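Local coordinates for Alr2269 protein (PDB 3MC9) that probably takes part in outer-membrane beta-barrel protein biogenesis as a cyanobacterial Omp85, through periplasmic POTRA domains thought to engage substrate polypeptides, at residues V64-V69 / G127-F132; R70-Q75 / I133-P138; S155-A160 / K188-Q193. One frame throughout, in Å; residues are numbered along the deposited sequence.

Contact 1. Residues V64-V69 / G127-F132; sequences VSEVLV and GVRVSF
R129 sets out with CG beside its backbone N (chi1 -59°) and bends at chi3 (91°), and E66 runs extended beyond CG, which lays the two chains side by side, pointing the same way. Their ends form a salt bridge: R129 NE donates to E66 OE1 at 2.9 Å, and R129 NH2 reaches the same oxygen only weakly. NE meets OE1 from above the carboxylate plane, and the carboxylate and guanidinium planes stand 72° apart. R129 NH1 has a second acid, E122 of strand 114-124, so the guanidinium bridges three strands. Along the same face L68 sets CB 3.7 Å from S131 OG. The opposite face is apolar: V67 CG1 touches the edge of the F132 ring at 3.8 Å from CD2, V130 CG1 lies over one ring face, and V64 CG2 meets V130 CG2 at 4.1 Å. Helix 98-110 packs on V130 and F132, and helix 78-87 on V69. Backbone hydrogen bonds join the parallel strands: V130 N to E66 O at 2.7 Å, L68 N to V130 O, and F132 N to L68 O. Between V64 and E66 the register slips by one residue, a beta bulge at which S65 N and, weakly, E66 N both turn to V128 O. S65 N donates at 2.8 Å from above that carbonyl plane. G127 lies opposite S65 with a positive phi, a backbone conformation that glycine takes readily. These are the central parallel strands of a POTRA domain, a mixed sheet with two helices on one face.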
loop_
_atom_site.group_PDB
_atom_site.type_symbol
_atom_site.label_atom_id
_atom_site.label_comp_id
_atom_site.label_asym_id
_atom_site.label_seq_id
_atom_site.Cartn_x
_atom_site.Cartn_y
_atom_site.Cartn_z
ATOM N N VAL A 64 -23.562 12.253 6.485
ATOM C CA VAL A 64 -22.233 12.439 7.031
ATOM C C VAL A 64 -22.102 13.920 7.320
ATOM O O VAL A 64 -22.331 14.733 6.428
ATOM C CB VAL A 64 -21.127 11.954 6.066
ATOM C CG1 VAL A 64 -19.738 12.483 6.505
ATOM C CG2 VAL A 64 -21.106 10.427 6.003
ATOM N N SER A 65 -21.762 14.267 8.566
ATOM C CA SER A 65 -21.574 15.685 8.941
ATOM C C SER A 65 -20.159 16.204 8.717
ATOM O O SER A 65 -19.963 17.412 8.511
ATOM C CB SER A 65 -21.945 15.935 10.406
ATOM O OG SER A 65 -21.149 15.150 11.284
ATOM N N GLU A 66 -19.183 15.303 8.799
ATOM C CA GLU A 66 -17.765 15.689 8.819
ATOM C C GLU A 66 -16.861 14.522 8.434
ATOM O O GLU A 66 -17.101 13.389 8.829
ATOM C CB GLU A 66 -17.384 16.184 10.214
ATOM C CG GLU A 66 -16.465 17.396 10.190
ATOM C CD GLU A 66 -16.054 17.887 11.580
ATOM O OE1 GLU A 66 -16.806 17.677 12.561
ATOM O OE2 GLU A 66 -14.970 18.505 11.683
ATOM N N VAL A 67 -15.847 14.811 7.623
ATOM C CA VAL A 67 -14.818 13.829 7.296
ATOM C C VAL A 67 -13.500 14.354 7.795
ATOM O O VAL A 67 -13.112 15.474 7.469
ATOM C CB VAL A 67 -14.718 13.537 5.777
ATOM C CG1 VAL A 67 -13.535 12.577 5.492
ATOM C CG2 VAL A 67 -16.019 12.931 5.281
ATOM N N LEU A 68 -12.831 13.556 8.613
ATOM C CA LEU A 68 -11.506 13.898 9.115
ATOM C C LEU A 68 -10.529 12.846 8.578
ATOM O O LEU A 68 -10.841 11.650 8.540
ATOM C CB LEU A 68 -11.479 13.927 10.657
ATOM C CG LEU A 68 -12.531 14.759 11.416
ATOM C CD1 LEU A 68 -12.252 14.791 12.952
ATOM C CD2 LEU A 68 -12.597 16.171 10.880
ATOM N N VAL A 69 -9.367 13.297 8.125
ATOM C CA VAL A 69 -8.300 12.393 7.700
ATOM C C VAL A 69 -7.182 12.569 8.704
ATOM O O VAL A 69 -6.706 13.681 8.878
ATOM C CB VAL A 69 -7.790 12.741 6.302
ATOM C CG1 VAL A 69 -6.571 11.888 5.965
ATOM C CG2 VAL A 69 -8.901 12.554 5.269
ATOM N N GLY A 127 -25.340 14.251 12.078
ATOM C CA GLY A 127 -24.721 13.374 11.090
ATOM C C GLY A 127 -23.471 12.681 11.628
ATOM O O GLY A 127 -22.983 12.984 12.727
ATOM N N VAL A 128 -22.937 11.741 10.852
ATOM C CA VAL A 128 -21.783 10.997 11.322
ATOM C C VAL A 128 -20.492 11.738 10.981
ATOM O O VAL A 128 -20.334 12.246 9.858
ATOM C CB VAL A 128 -21.743 9.587 10.756
ATOM C CG1 VAL A 128 -20.634 8.782 11.451
ATOM C CG2 VAL A 128 -23.082 8.897 10.971
ATOM N N ARG A 129 -19.589 11.805 11.966
ATOM C CA ARG A 129 -18.244 12.291 11.739
ATOM C C ARG A 129 -17.377 11.089 11.395
ATOM O O ARG A 129 -17.158 10.213 12.228
ATOM C CB ARG A 129 -17.699 13.028 12.959
ATOM C CG ARG A 129 -18.544 14.234 13.367
ATOM C CD ARG A 129 -18.176 14.770 14.751
ATOM N NE ARG A 129 -17.143 15.803 14.714
ATOM C CZ ARG A 129 -15.914 15.699 15.223
ATOM N NH1 ARG A 129 -15.498 14.589 15.835
ATOM N NH2 ARG A 129 -15.078 16.734 15.129
ATOM N N VAL A 130 -16.925 11.019 10.150
ATOM C CA VAL A 130 -16.160 9.849 9.682
ATOM C C VAL A 130 -14.678 10.195 9.703
ATOM O O VAL A 130 -14.240 11.125 9.021
ATOM C CB VAL A 130 -16.593 9.405 8.269
ATOM C CG1 VAL A 130 -15.710 8.269 7.753
ATOM C CG2 VAL A 130 -18.071 8.964 8.261
ATOM N N SER A 131 -13.921 9.461 10.517
ATOM C CA SER A 131 -12.475 9.607 10.568
ATOM C C SER A 131 -11.789 8.499 9.774
ATOM O O SER A 131 -11.996 7.311 10.027
ATOM C CB SER A 131 -11.994 9.629 12.021
ATOM O OG SER A 131 -12.331 10.864 12.625
ATOM N N PHE A 132 -11.005 8.897 8.784
ATOM C CA PHE A 132 -10.148 7.968 8.065
ATOM C C PHE A 132 -8.801 8.084 8.735
ATOM O O PHE A 132 -8.180 9.154 8.712
ATOM C CB PHE A 132 -10.066 8.295 6.579
ATOM C CG PHE A 132 -11.348 8.027 5.838
ATOM C CD1 PHE A 132 -11.732 6.722 5.526
ATOM C CD2 PHE A 132 -12.187 9.072 5.482
ATOM C CE1 PHE A 132 -12.925 6.470 4.861
ATOM C CE2 PHE A 132 -13.377 8.831 4.821
ATOM C CZ PHE A 132 -13.756 7.525 4.514
#

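Contact 2. Residues R70-Q75 / I133-P138; sequences RPQSGQ and IVQPNP
The parallel strand pair at the centre of a POTRA sheet comes to its end here, where 62-71 runs out into a loop while 127-136 continues toward the next POTRA domain. R70 and I133 are bridged in parallel, and P71 still pairs with V134, although its side chain and that of V134 diverge. Two backbone bonds close the pairing. V134 N donates to R70 O at 2.8 Å, and Q72 N donates to V134 O, also at 2.8 Å. P71 has no N-H to give, and its CA lies 3.2 Å from V134 O in a CA-H...O contact. Beside the last bond, I133 CG2, anti to its own backbone N, packs on Q72: this methyl sits 3.6 Å from Q72 CA and 3.8 Å from Q72 CB, the two side chains crossing at about a right angle. Q72 also rests on N116 of strand 114-124, and so reaches across the I133 strand. V134 is buried on the other side, against L76 and F114, while N137 ND2 is bonded to L174 O, which attaches the departing chain to the second domain. With CG anti to its backbone N (chi1 -163°), Q72 has an extended chain that carries its amide over Q135, where Q72 OE1 comes within 3.5 Å of Q135 CB.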
loop_
_atom_site.group_PDB
_atom_site.type_symbol
_atom_site.label_atom_id
_atom_site.label_comp_id
_atom_site.label_asym_id
_atom_site.label_seq_id
_atom_site.Cartn_x
_atom_site.Cartn_y
_atom_site.Cartn_z
ATOM N N ARG A 70 -6.783 11.493 9.379
ATOM C CA ARG A 70 -5.832 11.591 10.494
ATOM C C ARG A 70 -4.714 10.555 10.394
ATOM O O ARG A 70 -4.959 9.436 9.972
ATOM C CB ARG A 70 -6.549 11.388 11.842
ATOM C CG ARG A 70 -7.538 12.478 12.229
ATOM C CD ARG A 70 -6.846 13.823 12.437
ATOM N NE ARG A 70 -7.789 14.871 12.831
ATOM C CZ ARG A 70 -8.307 15.795 12.016
ATOM N NH1 ARG A 70 -9.161 16.691 12.509
ATOM N NH2 ARG A 70 -7.986 15.844 10.719
ATOM N N PRO A 71 -3.491 10.922 10.823
ATOM C CA PRO A 71 -2.429 9.936 10.933
ATOM C C PRO A 71 -2.720 9.026 12.113
ATOM O O PRO A 71 -3.239 9.482 13.120
ATOM C CB PRO A 71 -1.186 10.790 11.215
ATOM C CG PRO A 71 -1.719 11.946 11.997
ATOM C CD PRO A 71 -3.092 12.217 11.408
ATOM N N GLN A 72 -2.409 7.751 11.988
ATOM C CA GLN A 72 -2.511 6.839 13.117
ATOM C C GLN A 72 -1.437 7.158 14.169
ATOM O O GLN A 72 -1.662 6.984 15.363
ATOM C CB GLN A 72 -2.349 5.405 12.646
ATOM C CG GLN A 72 -2.837 4.387 13.646
ATOM C CD GLN A 72 -2.761 2.986 13.098
ATOM O OE1 GLN A 72 -2.362 2.776 11.953
ATOM N NE2 GLN A 72 -3.146 2.012 13.913
ATOM N N SER A 73 -0.274 7.609 13.700
ATOM C CA SER A 73 0.793 8.117 14.558
ATOM C C SER A 73 1.691 9.043 13.736
ATOM O O SER A 73 1.630 9.047 12.499
ATOM C CB SER A 73 1.613 6.968 15.130
ATOM O OG SER A 73 2.378 6.337 14.112
ATOM N N GLY A 74 2.528 9.812 14.420
ATOM C CA GLY A 74 3.332 10.836 13.767
ATOM C C GLY A 74 2.456 11.967 13.252
ATOM O O GLY A 74 1.377 12.227 13.792
ATOM N N GLN A 75 2.935 12.650 12.217
ATOM C CA GLN A 75 2.166 13.688 11.542
ATOM C C GLN A 75 1.731 13.225 10.176
ATOM O O GLN A 75 2.361 12.363 9.573
ATOM C CB GLN A 75 2.978 14.965 11.346
ATOM C CG GLN A 75 2.999 15.891 12.517
ATOM C CD GLN A 75 4.301 15.802 13.248
ATOM O OE1 GLN A 75 5.182 16.640 13.058
ATOM N NE2 GLN A 75 4.463 14.751 14.050
ATOM N N ILE A 133 -8.375 6.999 9.372
ATOM C CA ILE A 133 -7.118 6.983 10.101
ATOM C C ILE A 133 -6.135 6.172 9.285
ATOM O O ILE A 133 -6.363 5.002 8.982
ATOM C CB ILE A 133 -7.306 6.431 11.531
ATOM C CG1 ILE A 133 -8.311 7.310 12.283
ATOM C CG2 ILE A 133 -5.959 6.390 12.281
ATOM C CD1 ILE A 133 -9.162 6.566 13.275
ATOM N N VAL A 134 -5.045 6.817 8.894
ATOM C CA VAL A 134 -4.129 6.231 7.940
ATOM C C VAL A 134 -2.717 6.254 8.515
ATOM O O VAL A 134 -2.365 7.152 9.278
ATOM C CB VAL A 134 -4.180 6.974 6.598
ATOM C CG1 VAL A 134 -5.621 7.029 6.064
ATOM C CG2 VAL A 134 -3.603 8.380 6.722
ATOM N N GLN A 135 -1.928 5.252 8.152
ATOM C CA GLN A 135 -0.545 5.135 8.594
ATOM C C GLN A 135 0.308 5.181 7.351
ATOM O O GLN A 135 0.332 4.220 6.583
ATOM C CB GLN A 135 -0.326 3.827 9.353
ATOM C CG GLN A 135 1.077 3.647 9.950
ATOM C CD GLN A 135 1.624 4.892 10.652
ATOM O OE1 GLN A 135 2.634 5.444 10.227
ATOM N NE2 GLN A 135 0.973 5.323 11.727
ATOM N N PRO A 136 0.976 6.321 7.110
ATOM C CA PRO A 136 1.836 6.402 5.938
ATOM C C PRO A 136 2.908 5.315 5.938
ATOM O O PRO A 136 3.396 4.916 6.996
ATOM C CB PRO A 136 2.480 7.791 6.058
ATOM C CG PRO A 136 1.587 8.561 6.956
ATOM C CD PRO A 136 0.936 7.582 7.867
ATOM N N ASN A 137 3.257 4.835 4.749
ATOM C CA ASN A 137 4.370 3.888 4.604
ATOM C C ASN A 137 5.657 4.548 5.090
ATOM O O ASN A 137 5.787 5.774 5.016
ATOM C CB ASN A 137 4.561 3.496 3.141
ATOM C CG ASN A 137 3.569 2.445 2.662
ATOM O OD1 ASN A 137 3.190 1.535 3.399
ATOM N ND2 ASN A 137 3.171 2.556 1.409
ATOM N N PRO A 138 6.617 3.750 5.569
ATOM C CA PRO A 138 7.903 4.340 5.899
ATOM C C PRO A 138 8.689 4.662 4.635
ATOM O O PRO A 138 8.302 4.233 3.543
ATOM C CB PRO A 138 8.604 3.221 6.662
ATOM C CG PRO A 138 8.099 1.986 6.012
ATOM C CD PRO A 138 6.669 2.281 5.614
#

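Contact 3. Residues S155-A160 / K188-Q193; sequences SVLPQA and KRYQDQ
The loop 155-160 lies against the last turn of helix 176-192 and comes nearest at L157 and Y190, whose CA atoms are 7.4 Å apart; Q193 is the first residue to leave helical backbone angles. L157 points toward the helix and sets CD1 over one face of the Y190 ring, 3.6 Å from the centroid and 15° off the normal, a CH-pi contact. Its other methyl, CD2, turns to Q193 CG at 3.7 Å, and the two methyl branches of L157 thus divide between Y190 and Q193. V156 CG2 meets the same tyrosine at the ring edge, 4.1 Å from CE1. An ST turn shapes the loop: L157 N donates to S155 OG at 3.0 Å, nearly straight at 165°. This packing joins the loop after strand 142-146 to the second helix of the POTRA domain. E218 ties the two sides at the polar end, its OE2 bonded to both S155 OG and Y190 OH and its OE1 to V156 N; the two hydroxyls themselves stay 4.0 Å apart. P158 CD lies 4.1 Å from R189 NH2.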
loop_
_atom_site.group_PDB
_atom_site.type_symbol
_atom_site.label_atom_id
_atom_site.label_comp_id
_atom_site.label_asym_id
_atom_site.label_seq_id
_atom_site.Cartn_x
_atom_site.Cartn_y
_atom_site.Cartn_z
ATOM N N SER A 155 19.085 -17.112 -3.707
ATOM C CA SER A 155 18.455 -16.655 -4.952
ATOM C C SER A 155 19.298 -17.030 -6.164
ATOM O O SER A 155 20.515 -16.942 -6.124
ATOM C CB SER A 155 18.247 -15.141 -4.948
ATOM O OG SER A 155 17.769 -14.691 -6.216
ATOM N N VAL A 156 18.648 -17.430 -7.246
ATOM C CA VAL A 156 19.362 -17.685 -8.482
ATOM C C VAL A 156 19.754 -16.400 -9.225
ATOM O O VAL A 156 20.448 -16.481 -10.218
ATOM C CB VAL A 156 18.570 -18.595 -9.442
ATOM C CG1 VAL A 156 18.146 -19.895 -8.725
ATOM C CG2 VAL A 156 17.380 -17.851 -10.036
ATOM N N LEU A 157 19.309 -15.227 -8.776
ATOM C CA LEU A 157 19.684 -13.982 -9.458
ATOM C C LEU A 157 20.862 -13.303 -8.765
ATOM O O LEU A 157 21.083 -13.499 -7.563
ATOM C CB LEU A 157 18.500 -13.019 -9.561
ATOM C CG LEU A 157 17.388 -13.402 -10.539
ATOM C CD1 LEU A 157 16.282 -12.351 -10.510
ATOM C CD2 LEU A 157 17.932 -13.616 -11.968
ATOM N N PRO A 158 21.617 -12.491 -9.518
ATOM C CA PRO A 158 22.731 -11.798 -8.876
ATOM C C PRO A 158 22.287 -11.100 -7.588
ATOM O O PRO A 158 21.129 -10.675 -7.465
ATOM C CB PRO A 158 23.187 -10.787 -9.936
ATOM C CG PRO A 158 22.717 -11.317 -11.241
ATOM C CD PRO A 158 21.485 -12.153 -10.951
ATOM N N GLN A 159 23.210 -10.997 -6.638
ATOM C CA GLN A 159 22.929 -10.428 -5.320
ATOM C C GLN A 159 22.402 -9.011 -5.427
ATOM O O GLN A 159 21.593 -8.570 -4.612
ATOM C CB GLN A 159 24.205 -10.432 -4.454
ATOM C CG GLN A 159 23.986 -9.958 -2.999
ATOM C CD GLN A 159 24.459 -8.537 -2.753
ATOM O OE1 GLN A 159 25.631 -8.310 -2.487
ATOM N NE2 GLN A 159 23.545 -7.579 -2.822
ATOM N N ALA A 160 22.858 -8.296 -6.442
ATOM C CA ALA A 160 22.583 -6.874 -6.538
ATOM C C ALA A 160 21.368 -6.559 -7.403
ATOM O O ALA A 160 21.084 -5.403 -7.626
ATOM C CB ALA A 160 23.838 -6.145 -7.075
ATOM N N LYS A 188 10.202 -10.327 -15.040
ATOM C CA LYS A 188 10.806 -10.379 -16.378
ATOM C C LYS A 188 12.301 -10.753 -16.341
ATOM O O LYS A 188 12.770 -11.483 -17.206
ATOM C CB LYS A 188 10.600 -9.047 -17.096
ATOM C CG LYS A 188 11.179 -8.972 -18.496
ATOM C CD LYS A 188 10.689 -10.100 -19.386
ATOM C CE LYS A 188 10.938 -9.767 -20.871
ATOM N NZ LYS A 188 12.393 -9.581 -21.155
ATOM N N ARG A 189 13.038 -10.290 -15.331
ATOM C CA ARG A 189 14.428 -10.730 -15.184
ATOM C C ARG A 189 14.552 -12.235 -14.906
ATOM O O ARG A 189 15.439 -12.886 -15.443
ATOM C CB ARG A 189 15.169 -9.948 -14.107
ATOM C CG ARG A 189 15.503 -8.514 -14.503
ATOM C CD ARG A 189 16.760 -8.395 -15.341
ATOM N NE ARG A 189 17.913 -8.958 -14.636
ATOM C CZ ARG A 189 18.534 -10.098 -14.946
ATOM N NH1 ARG A 189 18.133 -10.824 -15.988
ATOM N NH2 ARG A 189 19.575 -10.517 -14.215
ATOM N N TYR A 190 13.695 -12.789 -14.049
ATOM C CA TYR A 190 13.692 -14.242 -13.867
ATOM C C TYR A 190 13.483 -14.920 -15.187
ATOM O O TYR A 190 14.189 -15.848 -15.530
ATOM C CB TYR A 190 12.579 -14.697 -12.916
ATOM C CG TYR A 190 12.947 -14.501 -11.490
ATOM C CD1 TYR A 190 13.936 -15.271 -10.916
ATOM C CD2 TYR A 190 12.355 -13.527 -10.734
ATOM C CE1 TYR A 190 14.307 -15.107 -9.621
ATOM C CE2 TYR A 190 12.715 -13.351 -9.424
ATOM C CZ TYR A 190 13.699 -14.141 -8.884
ATOM O OH TYR A 190 14.067 -13.977 -7.579
ATOM N N GLN A 191 12.499 -14.445 -15.927
ATOM C CA GLN A 191 12.180 -15.037 -17.194
ATOM C C GLN A 191 13.373 -15.013 -18.164
ATOM O O GLN A 191 13.706 -16.030 -18.787
ATOM C CB GLN A 191 10.973 -14.337 -17.804
ATOM C CG GLN A 191 10.558 -14.907 -19.161
ATOM C CD GLN A 191 9.367 -14.182 -19.729
ATOM O OE1 GLN A 191 8.270 -14.232 -19.176
ATOM N NE2 GLN A 191 9.576 -13.493 -20.828
ATOM N N ASP A 192 14.018 -13.853 -18.273
ATOM C CA ASP A 192 15.212 -13.698 -19.109
ATOM C C ASP A 192 16.282 -14.725 -18.790
ATOM O O ASP A 192 16.959 -15.197 -19.677
ATOM C CB ASP A 192 15.820 -12.323 -18.908
ATOM C CG ASP A 192 14.993 -11.226 -19.531
ATOM O OD1 ASP A 192 14.185 -11.508 -20.442
ATOM O OD2 ASP A 192 15.151 -10.079 -19.107
ATOM N N GLN A 193 16.427 -15.071 -17.512
ATOM C CA GLN A 193 17.445 -16.038 -17.099
ATOM C C GLN A 193 16.995 -17.485 -17.144
ATOM O O GLN A 193 17.727 -18.358 -16.660
ATOM C CB GLN A 193 17.941 -15.726 -15.688
ATOM C CG GLN A 193 18.573 -14.379 -15.552
ATOM C CD GLN A 193 19.599 -14.103 -16.640
ATOM O OE1 GLN A 193 20.532 -14.896 -16.865
ATOM N NE2 GLN A 193 19.413 -12.999 -17.338
#

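Contacts 1 and 2 are successive lengths of one parallel pairing, strands 62-71 and 127-136; R70 N probably bonds to F132 O where they meet, and their centres lie about 17 Å apart. Contact 1 is partly buried, with a valine-rich face under the helices and a charged pair on the other side. Contact 2, nearer the middle of the chain, is mainly a surface contact, in which backbone bonding gives way to packing of I133, Q72 and Q135. Contact 3 belongs to the second POTRA domain, with its centre about 48 Å from that of contact 1, and joins a loop to a helix. It is also partly buried, but there leucine-on-tyrosine packing replaces strand pairing.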